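Local coordinates for outer membrane protein Omp121 (Bacteroides thetaiotaomicron, PDB 5FQ8) that probably imports nutrients across the outer membrane as a TonB-dependent receptor that works with a surface lipoprotein, and binds metal ions, at residues 118-123 and 743-748; 246-251 and 367-372; 762-767 and 897-902; 784-789 and 892-897; 832-837 and 946-951. All blocks are in the same frame, centred on the assembly; numbering follows the deposited sequence.

Interaction 1. Residues 118-123 and 743-748; sequences DGLNSG and TIYGLN
L120 and L747 hold the closest pair of CA atoms between 118-123 and 743-748, and at 9.4 Å these backbones are too far apart to bond. Within 118-123 the chain curls into a turn: a backbone hydrogen bond joins S122 N to D118 O, and D118 OD2 forms an Asx motif by accepting from N121 N, which comes from above the carboxylate plane, and from N121 ND2, which meets the syn lone pair of OD2. In 743-748 the chain turns a corner at I744 and Y745, which both face M753 as a classic beta bulge. The side chains bridge the gap. Y745 has CG anti to its N (chi1 -168°), reaching toward L120 from the opposite direction, and L120 CD2 lies 3.3 Å from Y745 OH, near the ring plane at its edge. L120 CD1 meets L747 CD2 at 3.9 Å, so the leucine's forked end lies between the phenol oxygen and L747, CD2 nearer the first and CD1 nearer the second. F956 and Y964 meet Y745, the latter edge-to-face, and L120 packs on the backbone of a bound peptide. The contact joins the plug-domain loop between strands 113-115 and 125-128 to the edge of the four-stranded sheet containing 741-746.

Interaction 2. Residues 246-251 and 367-372; sequences KDFFDA and NPYYIL
F248 and Y369 form an offset edge-to-face aromatic pair, with ring centroids 5.1 Å apart and planes at 69°. The edge belongs to F248: its CE1 stands 3.4 Å above the plane of the tyrosine ring, displaced toward the rim. F248 carries CG anti to its backbone N (chi1 162°), which directs the ring at helix 368-374. Apolar contacts extend the grip, L372 CD1 meeting F248 CZ at 3.9 Å near the phenylalanine plane and P368 CB lying 4.3 Å from F248 CE1. Polar links are indirect: one water lies 3.0 Å from F248 O, to which it donates, and 3.2 Å from Y369 OH. The helix itself begins with a capping bond, N367 OD1 accepting from Y369 N. L372 lies beside I283 and T285 of a calcium site, while D247 OD2 bonds to S4 and T5 of the BT_2262 lipoprotein chain. Segment 246-251 leads into strand 252-264 of the TonB-dependent receptor beta-barrel, with helix 368-374 and M330 and L334 of helix 330-335 packed against F248.

Interaction 3. Residues 762-767 and 897-902; sequences GVFKAQ and CFLVDK
L899 meets both F764 and A766: its CD2 lies over the F764 ring, while CD1 sits between F764 CB and A766 CB. L899 CD2 is 3.7 Å from the ring centroid and 28° off the normal, which qualifies as a CH-pi contact; its offset toward the rim brings it nearest to F764 CD1 and CE1. L899 CD1 lies 3.8 Å from F764 CB and 4.0 Å from A766 CB. Placing CG beside its backbone N (chi1 -69°) and extending the chain (chi2 170°) carries both leucine methyls to the strand. On strand 763-766 the CB atoms of F764 and A766 point toward L899 whereas that of K765 points away; its side chain makes a cation-pi contact with Y754. The next shell sets these positions through the backbone: V763 bonds to Y754 and K765 to S752 on one flank, F764 to C795 and G796 and A766 to G793 on the other. V828 touches both F764 and L899. No hydrogen bond joins the two segments, whose closest CA atoms, in A766 and L899, are 8.2 Å apart. Strand 763-766, of a separate four-stranded antiparallel sheet, is therefore not paired here with strand 899-915 of the receptor beta-barrel; the two are held by apolar and CH-pi contacts, whose strength depends on close fit and exclusion of water more than on bond direction.

Interaction 4. Residues 784-789 and 892-897; sequences GLPVEA and SDMGSC
M894 meets P786 with its terminal CE, the two side chains running antiparallel past one another. This CE lies 3.8 Å from P786 CG and 3.6 Å from P786 O, meeting the ring and the carbonyl of one residue together. Bends at chi2 (-148°) and chi3 (99°) turn CE toward the proline and leave SD alongside the backbone, 3.9 Å from E788 CA. The methionine meets the extended chain 786-788 crosswise, with its end against it. It projects from a run of 3-10 turns, 892-897, leading from helix 880-889 into strand 899-915, and interrupts them with a positive phi of 59°; C897 N then bonds back to M894 O at 3.1 Å. Across from it, 784-789 belongs to the loop joining strands 777-778 and 793-794, held by backbone bonds from V787 to E770 and V778. Y886 of helix 880-889 touches P786 and bonds to S892 OG. E788 OE2 bonds to a polar side chain of another protein chain.

Interaction 5. Residues 832-837 and 946-951; sequences RTKDIN and NTFIDP
F948 presents one ring face to K834 and the opposite face to T947 OG1, 3.3 Å above the plane and toward the rim. The phenylalanine is placed by an Asx turn opened by N946, in the loop that follows strand 928-941, and faces helix 832-839, which directly follows strand 828-831. K834 CG lies 3.6 Å from the ring centroid and 21° off its normal, a CH-pi contact made by the lysine's aliphatic stem. That stem leaves the backbone with CG anti to N (chi1 -172°) and runs extended across the ring, CE still 3.4 Å from F948 CE2; its NZ lies beyond the ring, where C897 O is its probable but suspiciously short partner. A second, smaller contact stands beside this one: T833 CB meets I949 CG2 at 3.7 Å, the two side chains crossing at a slant. Y335 of helix 330-335 backs T833, and M829 and S831 touch I949. In the turn, N946 OD1 accepts twice, from F948 N at 2.9 Å and from I949 N at 3.3 Å, the latter in the carbonyl plane on a lone pair.

How the interactions relate
From the N terminus, interaction 1 opens in the plug domain at 118-123 and closes at 743-748, joining the plug to the small four-stranded sheet; this loop contains the whole of interaction 2 (246-251 with 367-372), some 25 Å away between centres. Interaction 3 runs from 762-767 to 897-902 and joins that sheet to barrel strand 899-915; interaction 4 (784-789 with 892-897) lies within its span and shares C897. Interaction 5 starts at 832-837, inside both loops, and ends beyond them at 946-951, crossing both and joining helix 832-839 to the loop after strand 928-941. Q767 O and S896 N probably bond interactions 3 and 4; C897 O and K834 NZ, doubtfully close, probably link both to interaction 5.

Interaction 1. Residues 118-123 and 743-748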
# COMPACT_ATOMS: atom_id res chain seq x y z
N ASP B 118 -7.26 -16.57 0.01
CA ASP B 118 -8.70 -16.49 -0.16
C ASP B 118 -9.04 -17.23 -1.43
O ASP B 118 -9.20 -16.63 -2.49
CB ASP B 118 -9.16 -15.06 -0.22
CG ASP B 118 -10.64 -14.95 -0.43
OD1 ASP B 118 -11.40 -15.12 0.54
OD2 ASP B 118 -11.06 -14.70 -1.57
N GLY B 119 -9.18 -18.55 -1.32
CA GLY B 119 -9.51 -19.35 -2.48
C GLY B 119 -10.89 -19.11 -3.06
O GLY B 119 -11.16 -19.57 -4.16
N LEU B 120 -11.75 -18.38 -2.35
CA LEU B 120 -13.11 -18.24 -2.82
C LEU B 120 -13.25 -17.15 -3.87
O LEU B 120 -14.09 -17.26 -4.77
CB LEU B 120 -14.04 -17.95 -1.66
CG LEU B 120 -13.92 -18.85 -0.44
CD1 LEU B 120 -15.02 -18.51 0.53
CD2 LEU B 120 -13.99 -20.30 -0.86
N ASN B 121 -12.44 -16.11 -3.78
CA ASN B 121 -12.61 -14.96 -4.65
C ASN B 121 -11.41 -14.65 -5.52
O ASN B 121 -11.59 -14.03 -6.57
CB ASN B 121 -12.95 -13.71 -3.82
CG ASN B 121 -14.18 -13.92 -3.00
OD1 ASN B 121 -15.28 -13.92 -3.51
ND2 ASN B 121 -14.00 -14.13 -1.72
N SER B 122 -10.21 -15.08 -5.14
CA SER B 122 -9.00 -14.85 -5.91
C SER B 122 -8.06 -16.05 -5.80
O SER B 122 -6.94 -15.96 -5.32
CB SER B 122 -8.29 -13.58 -5.43
OG SER B 122 -8.77 -12.46 -6.14
N GLY B 123 -8.53 -17.20 -6.28
CA GLY B 123 -7.75 -18.42 -6.15
C GLY B 123 -6.63 -18.46 -7.16
O GLY B 123 -6.82 -18.15 -8.34
N THR B 743 -13.14 -26.93 12.87
CA THR B 743 -13.18 -26.71 11.43
C THR B 743 -11.78 -26.75 10.83
O THR B 743 -10.84 -26.19 11.40
CB THR B 743 -13.81 -25.36 11.13
OG1 THR B 743 -15.04 -25.24 11.83
CG2 THR B 743 -14.07 -25.23 9.67
N ILE B 744 -11.65 -27.41 9.69
CA ILE B 744 -10.44 -27.37 8.88
C ILE B 744 -10.57 -26.42 7.71
O ILE B 744 -9.64 -25.68 7.39
CB ILE B 744 -10.07 -28.79 8.41
CG1 ILE B 744 -9.60 -29.63 9.58
CG2 ILE B 744 -8.99 -28.76 7.38
CD1 ILE B 744 -9.40 -31.06 9.20
N TYR B 745 -11.73 -26.42 7.06
CA TYR B 745 -12.09 -25.42 6.08
C TYR B 745 -13.57 -25.59 5.82
O TYR B 745 -14.10 -26.68 5.98
CB TYR B 745 -11.29 -25.56 4.78
CG TYR B 745 -11.48 -24.37 3.92
CD1 TYR B 745 -10.68 -23.24 4.09
CD2 TYR B 745 -12.48 -24.33 2.97
CE1 TYR B 745 -10.87 -22.14 3.33
CE2 TYR B 745 -12.67 -23.22 2.21
CZ TYR B 745 -11.86 -22.13 2.40
OH TYR B 745 -12.03 -21.02 1.65
N GLY B 746 -14.25 -24.50 5.46
CA GLY B 746 -15.69 -24.57 5.32
C GLY B 746 -16.41 -23.26 5.09
O GLY B 746 -16.03 -22.24 5.66
N LEU B 747 -17.45 -23.27 4.27
CA LEU B 747 -18.23 -22.07 4.01
C LEU B 747 -19.18 -21.76 5.15
O LEU B 747 -19.66 -22.66 5.85
CB LEU B 747 -19.01 -22.23 2.72
CG LEU B 747 -18.20 -22.69 1.52
CD1 LEU B 747 -19.11 -22.98 0.36
CD2 LEU B 747 -17.17 -21.66 1.13
N ASN B 748 -19.47 -20.48 5.35
CA ASN B 748 -20.38 -20.04 6.41
C ASN B 748 -21.80 -20.40 6.03
O ASN B 748 -22.30 -19.94 5.00
CB ASN B 748 -20.26 -18.54 6.64
CG ASN B 748 -20.86 -18.10 7.98
OD1 ASN B 748 -22.02 -17.69 8.04
ND2 ASN B 748 -20.07 -18.19 9.04

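Interaction 2. Residues 246-251 and 367-372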
# COMPACT_ATOMS: atom_id res chain seq x y z
N LYS B 246 -15.98 -25.79 -25.10
CA LYS B 246 -14.81 -26.54 -25.54
C LYS B 246 -13.98 -25.73 -26.53
O LYS B 246 -12.75 -25.77 -26.50
CB LYS B 246 -15.24 -27.87 -26.18
CG LYS B 246 -14.09 -28.84 -26.48
CD LYS B 246 -14.47 -29.85 -27.55
CE LYS B 246 -13.39 -30.90 -27.76
NZ LYS B 246 -12.06 -30.29 -28.01
N ASP B 247 -14.64 -25.00 -27.42
CA ASP B 247 -13.94 -24.21 -28.42
C ASP B 247 -13.25 -23.00 -27.84
O ASP B 247 -12.47 -22.36 -28.54
CB ASP B 247 -14.92 -23.75 -29.49
CG ASP B 247 -15.34 -24.86 -30.40
OD1 ASP B 247 -14.94 -26.00 -30.12
OD2 ASP B 247 -16.05 -24.59 -31.38
N PHE B 248 -13.53 -22.65 -26.59
CA PHE B 248 -12.95 -21.44 -26.02
C PHE B 248 -11.47 -21.62 -25.76
O PHE B 248 -10.71 -20.65 -25.74
CB PHE B 248 -13.70 -21.06 -24.74
CG PHE B 248 -12.96 -20.11 -23.86
CD1 PHE B 248 -12.87 -18.78 -24.19
CD2 PHE B 248 -12.39 -20.55 -22.68
CE1 PHE B 248 -12.20 -17.92 -23.38
CE2 PHE B 248 -11.72 -19.69 -21.86
CZ PHE B 248 -11.62 -18.37 -22.20
N PHE B 249 -11.05 -22.86 -25.60
CA PHE B 249 -9.67 -23.12 -25.24
C PHE B 249 -8.80 -23.24 -26.49
O PHE B 249 -9.26 -23.47 -27.60
CB PHE B 249 -9.60 -24.38 -24.39
CG PHE B 249 -10.36 -24.26 -23.10
CD1 PHE B 249 -11.71 -24.53 -23.06
CD2 PHE B 249 -9.73 -23.88 -21.94
CE1 PHE B 249 -12.41 -24.42 -21.88
CE2 PHE B 249 -10.42 -23.76 -20.77
CZ PHE B 249 -11.77 -24.04 -20.74
N ASP B 250 -7.52 -23.01 -26.28
CA ASP B 250 -6.50 -23.15 -27.29
C ASP B 250 -5.79 -24.46 -27.05
O ASP B 250 -6.23 -25.31 -26.27
CB ASP B 250 -5.51 -21.99 -27.22
CG ASP B 250 -6.06 -20.69 -27.72
OD1 ASP B 250 -7.09 -20.69 -28.42
OD2 ASP B 250 -5.42 -19.67 -27.42
N ALA B 251 -4.63 -24.62 -27.67
CA ALA B 251 -3.71 -25.67 -27.28
C ALA B 251 -2.59 -25.02 -26.50
O ALA B 251 -1.96 -24.08 -26.98
CB ALA B 251 -3.18 -26.40 -28.50
N ASN B 367 -17.13 -10.52 -19.72
CA ASN B 367 -16.58 -11.13 -20.92
C ASN B 367 -15.26 -11.81 -20.59
O ASN B 367 -14.31 -11.13 -20.20
CB ASN B 367 -16.37 -10.07 -21.99
CG ASN B 367 -16.02 -10.65 -23.34
OD1 ASN B 367 -15.34 -11.66 -23.43
ND2 ASN B 367 -16.48 -10.00 -24.39
N PRO B 368 -15.15 -13.13 -20.78
CA PRO B 368 -13.94 -13.83 -20.33
C PRO B 368 -12.70 -13.36 -21.02
O PRO B 368 -11.62 -13.40 -20.42
CB PRO B 368 -14.24 -15.29 -20.69
CG PRO B 368 -15.70 -15.36 -20.90
CD PRO B 368 -16.09 -14.03 -21.45
N TYR B 369 -12.80 -12.91 -22.26
CA TYR B 369 -11.61 -12.43 -22.93
C TYR B 369 -11.18 -11.08 -22.41
O TYR B 369 -9.99 -10.74 -22.47
CB TYR B 369 -11.85 -12.37 -24.43
CG TYR B 369 -12.10 -13.71 -25.09
CD1 TYR B 369 -11.06 -14.51 -25.49
CD2 TYR B 369 -13.39 -14.15 -25.31
CE1 TYR B 369 -11.28 -15.71 -26.10
CE2 TYR B 369 -13.63 -15.35 -25.92
CZ TYR B 369 -12.57 -16.13 -26.32
OH TYR B 369 -12.81 -17.33 -26.93
N TYR B 370 -12.12 -10.28 -21.89
CA TYR B 370 -11.73 -9.05 -21.21
C TYR B 370 -10.94 -9.37 -19.95
O TYR B 370 -9.88 -8.80 -19.72
CB TYR B 370 -12.96 -8.20 -20.88
CG TYR B 370 -12.57 -6.85 -20.30
CD1 TYR B 370 -12.26 -6.71 -18.96
CD2 TYR B 370 -12.48 -5.73 -21.11
CE1 TYR B 370 -11.88 -5.51 -18.44
CE2 TYR B 370 -12.10 -4.52 -20.60
CZ TYR B 370 -11.80 -4.41 -19.26
OH TYR B 370 -11.41 -3.21 -18.75
N ILE B 371 -11.45 -10.28 -19.13
CA ILE B 371 -10.81 -10.56 -17.85
C ILE B 371 -9.38 -11.06 -18.06
O ILE B 371 -8.47 -10.67 -17.33
CB ILE B 371 -11.63 -11.57 -17.04
CG1 ILE B 371 -13.05 -11.06 -16.84
CG2 ILE B 371 -10.99 -11.81 -15.71
CD1 ILE B 371 -13.96 -12.03 -16.13
N LEU B 372 -9.17 -11.91 -19.07
CA LEU B 372 -7.85 -12.46 -19.33
C LEU B 372 -6.91 -11.42 -19.93
O LEU B 372 -5.70 -11.43 -19.64
CB LEU B 372 -7.94 -13.66 -20.27
CG LEU B 372 -8.54 -14.97 -19.77
CD1 LEU B 372 -8.96 -15.75 -20.95
CD2 LEU B 372 -7.52 -15.73 -18.98
O HOH W 1 -10.40 -19.00 -28.23

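Interaction 3. Residues 762-767 and 897-902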
# COMPACT_ATOMS: atom_id res chain seq x y z
N GLY B 762 -11.07 -35.07 8.19
CA GLY B 762 -11.73 -34.46 7.06
C GLY B 762 -13.17 -34.86 6.86
O GLY B 762 -13.58 -35.11 5.73
N VAL B 763 -13.96 -34.90 7.93
CA VAL B 763 -15.37 -35.24 7.82
C VAL B 763 -16.14 -34.07 7.24
O VAL B 763 -15.92 -32.91 7.61
CB VAL B 763 -15.93 -35.63 9.19
CG1 VAL B 763 -17.41 -35.88 9.09
CG2 VAL B 763 -15.22 -36.85 9.68
N PHE B 764 -17.05 -34.35 6.32
CA PHE B 764 -17.89 -33.33 5.71
C PHE B 764 -19.27 -33.33 6.34
O PHE B 764 -19.84 -34.39 6.61
CB PHE B 764 -18.07 -33.55 4.22
CG PHE B 764 -16.96 -33.05 3.39
CD1 PHE B 764 -16.98 -31.77 2.90
CD2 PHE B 764 -15.91 -33.87 3.06
CE1 PHE B 764 -15.98 -31.30 2.12
CE2 PHE B 764 -14.91 -33.43 2.28
CZ PHE B 764 -14.94 -32.13 1.80
N LYS B 765 -19.81 -32.13 6.56
CA LYS B 765 -21.21 -31.92 6.88
C LYS B 765 -21.82 -31.00 5.83
O LYS B 765 -21.17 -30.08 5.35
CB LYS B 765 -21.37 -31.30 8.26
CG LYS B 765 -20.99 -32.20 9.40
CD LYS B 765 -21.27 -31.53 10.71
CE LYS B 765 -20.96 -32.42 11.88
NZ LYS B 765 -21.29 -31.75 13.16
N ALA B 766 -23.06 -31.27 5.47
CA ALA B 766 -23.72 -30.48 4.44
C ALA B 766 -25.23 -30.60 4.61
O ALA B 766 -25.72 -31.53 5.25
CB ALA B 766 -23.29 -30.93 3.04
N GLN B 767 -25.96 -29.66 4.03
CA GLN B 767 -27.40 -29.62 4.25
C GLN B 767 -28.09 -30.71 3.43
O GLN B 767 -27.92 -30.79 2.21
CB GLN B 767 -27.99 -28.24 3.94
CG GLN B 767 -27.88 -27.74 2.53
CD GLN B 767 -29.05 -26.88 2.12
OE1 GLN B 767 -29.88 -26.52 2.93
NE2 GLN B 767 -29.13 -26.55 0.84
N CYS B 897 -25.64 -32.35 -2.42
CA CYS B 897 -25.52 -32.68 -3.84
C CYS B 897 -24.17 -32.31 -4.39
O CYS B 897 -23.69 -32.94 -5.33
CB CYS B 897 -26.61 -31.97 -4.63
SG CYS B 897 -26.44 -32.07 -6.40
N PHE B 898 -23.53 -31.31 -3.81
CA PHE B 898 -22.32 -30.76 -4.39
C PHE B 898 -21.07 -31.27 -3.74
O PHE B 898 -19.98 -30.84 -4.10
CB PHE B 898 -22.38 -29.24 -4.34
CG PHE B 898 -23.59 -28.68 -5.02
CD1 PHE B 898 -23.80 -28.88 -6.37
CD2 PHE B 898 -24.53 -27.98 -4.31
CE1 PHE B 898 -24.90 -28.38 -6.99
CE2 PHE B 898 -25.63 -27.46 -4.92
CZ PHE B 898 -25.83 -27.66 -6.26
N LEU B 899 -21.19 -32.19 -2.79
CA LEU B 899 -20.08 -33.07 -2.47
C LEU B 899 -20.04 -34.17 -3.52
O LEU B 899 -21.03 -34.87 -3.74
CB LEU B 899 -20.24 -33.65 -1.08
CG LEU B 899 -20.06 -32.60 0.00
CD1 LEU B 899 -20.47 -33.15 1.32
CD2 LEU B 899 -18.62 -32.20 0.04
N VAL B 900 -18.89 -34.32 -4.18
CA VAL B 900 -18.73 -35.16 -5.35
C VAL B 900 -17.71 -36.26 -5.07
O VAL B 900 -16.73 -36.04 -4.35
CB VAL B 900 -18.30 -34.30 -6.55
CG1 VAL B 900 -17.79 -35.15 -7.67
CG2 VAL B 900 -19.47 -33.48 -7.00
N ASP B 901 -17.96 -37.44 -5.64
CA ASP B 901 -17.09 -38.59 -5.43
C ASP B 901 -15.69 -38.33 -5.97
O ASP B 901 -15.51 -37.89 -7.11
CB ASP B 901 -17.71 -39.81 -6.12
CG ASP B 901 -17.11 -41.12 -5.66
OD1 ASP B 901 -15.90 -41.19 -5.38
OD2 ASP B 901 -17.86 -42.11 -5.60
N LYS B 902 -14.69 -38.63 -5.14
CA LYS B 902 -13.28 -38.38 -5.41
C LYS B 902 -12.67 -39.44 -6.32
O LYS B 902 -11.55 -39.24 -6.81
CB LYS B 902 -12.53 -38.34 -4.08
CG LYS B 902 -11.69 -37.12 -3.81
CD LYS B 902 -11.13 -37.18 -2.40
CE LYS B 902 -9.79 -36.45 -2.26
NZ LYS B 902 -9.78 -35.12 -2.93

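Interaction 4. Residues 784-789 and 892-897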
# COMPACT_ATOMS: atom_id res chain seq x y z
N GLY B 784 -43.36 -27.05 -3.32
CA GLY B 784 -42.92 -28.34 -3.78
C GLY B 784 -41.48 -28.65 -3.47
O GLY B 784 -41.09 -29.80 -3.55
N LEU B 785 -40.69 -27.67 -3.08
CA LEU B 785 -39.26 -27.81 -2.92
C LEU B 785 -38.94 -28.50 -1.60
O LEU B 785 -39.73 -28.46 -0.67
CB LEU B 785 -38.58 -26.46 -2.96
CG LEU B 785 -38.94 -25.62 -4.17
CD1 LEU B 785 -38.51 -24.20 -3.95
CD2 LEU B 785 -38.24 -26.20 -5.34
N PRO B 786 -37.79 -29.16 -1.51
CA PRO B 786 -37.47 -29.88 -0.28
C PRO B 786 -37.31 -28.94 0.89
O PRO B 786 -37.06 -27.75 0.74
CB PRO B 786 -36.15 -30.58 -0.62
CG PRO B 786 -35.71 -30.02 -1.89
CD PRO B 786 -36.91 -29.55 -2.61
N VAL B 787 -37.47 -29.51 2.08
CA VAL B 787 -37.36 -28.78 3.34
C VAL B 787 -36.06 -29.18 4.01
O VAL B 787 -35.75 -30.37 4.12
CB VAL B 787 -38.57 -29.08 4.25
CG1 VAL B 787 -38.30 -28.57 5.64
CG2 VAL B 787 -39.82 -28.43 3.69
N GLU B 788 -35.32 -28.19 4.49
CA GLU B 788 -34.04 -28.47 5.13
C GLU B 788 -34.24 -29.18 6.46
O GLU B 788 -35.13 -28.83 7.24
CB GLU B 788 -33.27 -27.17 5.33
CG GLU B 788 -31.97 -27.32 6.09
CD GLU B 788 -31.03 -26.17 5.84
OE1 GLU B 788 -31.35 -25.33 4.99
OE2 GLU B 788 -29.98 -26.12 6.50
N ALA B 789 -33.40 -30.17 6.72
CA ALA B 789 -33.42 -30.84 8.00
C ALA B 789 -32.89 -29.92 9.10
O ALA B 789 -32.40 -28.83 8.84
CB ALA B 789 -32.58 -32.12 7.95
N SER B 892 -33.22 -33.09 -4.54
CA SER B 892 -33.54 -33.73 -3.27
C SER B 892 -32.34 -33.81 -2.36
O SER B 892 -32.49 -34.10 -1.17
CB SER B 892 -34.11 -35.10 -3.53
OG SER B 892 -35.22 -35.01 -4.40
N ASP B 893 -31.15 -33.55 -2.87
CA ASP B 893 -29.96 -33.69 -2.07
C ASP B 893 -29.56 -32.41 -1.36
O ASP B 893 -28.76 -32.46 -0.42
CB ASP B 893 -28.80 -34.15 -2.95
CG ASP B 893 -28.74 -35.62 -3.11
OD1 ASP B 893 -29.13 -36.35 -2.18
OD2 ASP B 893 -28.28 -36.05 -4.19
N MET B 894 -30.08 -31.27 -1.81
CA MET B 894 -29.80 -29.93 -1.24
C MET B 894 -28.29 -29.68 -1.34
O MET B 894 -27.68 -29.97 -2.37
CB MET B 894 -30.36 -29.81 0.16
CG MET B 894 -31.82 -30.17 0.25
SD MET B 894 -32.75 -29.29 1.49
CE MET B 894 -33.52 -28.06 0.47
N GLY B 895 -27.68 -29.13 -0.31
CA GLY B 895 -26.28 -28.79 -0.40
C GLY B 895 -25.38 -29.99 -0.61
O GLY B 895 -24.39 -29.92 -1.35
N SER B 896 -25.71 -31.11 0.02
CA SER B 896 -24.88 -32.30 -0.10
C SER B 896 -24.73 -32.76 -1.54
O SER B 896 -23.78 -33.47 -1.86
CB SER B 896 -25.46 -33.40 0.74
OG SER B 896 -26.75 -33.70 0.24
N CYS B 897 -25.64 -32.35 -2.42
CA CYS B 897 -25.52 -32.68 -3.84
C CYS B 897 -24.17 -32.31 -4.39
O CYS B 897 -23.69 -32.94 -5.33
CB CYS B 897 -26.61 -31.97 -4.63
SG CYS B 897 -26.44 -32.07 -6.40

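Interaction 5. Residues 832-837 and 946-951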
# COMPACT_ATOMS: atom_id res chain seq x y z
N ARG B 832 -17.40 -26.77 -6.78
CA ARG B 832 -18.14 -25.60 -7.25
C ARG B 832 -18.44 -25.69 -8.74
O ARG B 832 -19.31 -24.97 -9.23
CB ARG B 832 -17.39 -24.30 -6.94
CG ARG B 832 -18.25 -23.03 -6.97
CD ARG B 832 -17.46 -21.74 -7.11
NE ARG B 832 -18.34 -20.58 -7.13
CZ ARG B 832 -18.76 -19.97 -8.23
NH1 ARG B 832 -18.37 -20.37 -9.40
NH2 ARG B 832 -19.59 -18.95 -8.15
N THR B 833 -17.76 -26.58 -9.46
CA THR B 833 -18.05 -26.75 -10.88
C THR B 833 -19.39 -27.42 -11.09
O THR B 833 -20.12 -27.09 -12.03
CB THR B 833 -16.94 -27.55 -11.54
OG1 THR B 833 -15.68 -26.99 -11.21
CG2 THR B 833 -17.10 -27.52 -13.02
N LYS B 834 -19.74 -28.37 -10.23
CA LYS B 834 -21.09 -28.90 -10.25
C LYS B 834 -22.07 -27.87 -9.72
O LYS B 834 -23.15 -27.69 -10.27
CB LYS B 834 -21.15 -30.19 -9.43
CG LYS B 834 -22.44 -30.94 -9.52
CD LYS B 834 -22.55 -31.99 -8.44
CE LYS B 834 -23.81 -32.80 -8.59
NZ LYS B 834 -23.90 -33.85 -7.55
N ASP B 835 -21.68 -27.15 -8.67
CA ASP B 835 -22.52 -26.10 -8.10
C ASP B 835 -22.98 -25.11 -9.16
O ASP B 835 -24.18 -24.86 -9.33
CB ASP B 835 -21.76 -25.38 -6.99
CG ASP B 835 -22.65 -24.90 -5.89
OD1 ASP B 835 -23.83 -24.61 -6.16
OD2 ASP B 835 -22.17 -24.81 -4.75
N ILE B 836 -22.03 -24.51 -9.88
CA ILE B 836 -22.38 -23.44 -10.80
C ILE B 836 -23.15 -23.98 -11.99
O ILE B 836 -23.96 -23.27 -12.58
CB ILE B 836 -21.11 -22.70 -11.25
CG1 ILE B 836 -21.49 -21.46 -12.04
CG2 ILE B 836 -20.26 -23.59 -12.10
CD1 ILE B 836 -22.35 -20.55 -11.27
N ASN B 837 -22.95 -25.26 -12.32
CA ASN B 837 -23.60 -25.81 -13.50
C ASN B 837 -24.98 -26.33 -13.20
O ASN B 837 -25.84 -26.34 -14.08
CB ASN B 837 -22.74 -26.91 -14.11
CG ASN B 837 -21.59 -26.36 -14.85
OD1 ASN B 837 -21.73 -25.86 -15.96
ND2 ASN B 837 -20.44 -26.41 -14.24
N ASN B 946 -20.37 -38.58 -11.28
CA ASN B 946 -19.51 -37.42 -11.44
C ASN B 946 -19.29 -37.25 -12.93
O ASN B 946 -18.50 -37.98 -13.53
CB ASN B 946 -18.21 -37.61 -10.68
CG ASN B 946 -17.17 -36.60 -11.04
OD1 ASN B 946 -17.38 -35.70 -11.83
ND2 ASN B 946 -16.01 -36.74 -10.44
N THR B 947 -19.98 -36.30 -13.52
CA THR B 947 -19.74 -35.94 -14.90
C THR B 947 -19.18 -34.54 -15.00
O THR B 947 -19.42 -33.85 -15.99
CB THR B 947 -21.02 -36.03 -15.71
OG1 THR B 947 -22.00 -35.19 -15.11
CG2 THR B 947 -21.54 -37.44 -15.74
N PHE B 948 -18.46 -34.10 -13.98
CA PHE B 948 -18.15 -32.69 -13.86
C PHE B 948 -16.66 -32.39 -13.86
O PHE B 948 -16.23 -31.54 -14.63
CB PHE B 948 -18.82 -32.12 -12.60
CG PHE B 948 -20.24 -32.52 -12.46
CD1 PHE B 948 -21.18 -32.13 -13.38
CD2 PHE B 948 -20.64 -33.32 -11.42
CE1 PHE B 948 -22.48 -32.52 -13.27
CE2 PHE B 948 -21.92 -33.71 -11.30
CZ PHE B 948 -22.85 -33.31 -12.22
N ILE B 949 -15.88 -33.04 -13.02
CA ILE B 949 -14.50 -32.64 -12.81
C ILE B 949 -13.53 -33.81 -12.87
O ILE B 949 -13.89 -34.96 -12.62
CB ILE B 949 -14.31 -31.95 -11.46
CG1 ILE B 949 -14.70 -32.91 -10.35
CG2 ILE B 949 -15.12 -30.71 -11.38
CD1 ILE B 949 -14.19 -32.50 -9.00
N ASP B 950 -12.29 -33.49 -13.20
CA ASP B 950 -11.18 -34.37 -12.88
C ASP B 950 -10.91 -34.13 -11.41
O ASP B 950 -10.46 -33.05 -11.05
CB ASP B 950 -9.96 -34.08 -13.76
CG ASP B 950 -8.68 -34.70 -13.22
OD1 ASP B 950 -8.69 -35.42 -12.22
OD2 ASP B 950 -7.63 -34.44 -13.82
N PRO B 951 -11.17 -35.09 -10.56
CA PRO B 951 -11.01 -34.88 -9.12
C PRO B 951 -9.65 -34.41 -8.65
O PRO B 951 -9.49 -34.16 -7.45
CB PRO B 951 -11.31 -36.26 -8.55
CG PRO B 951 -12.25 -36.83 -9.49
CD PRO B 951 -11.87 -36.34 -10.84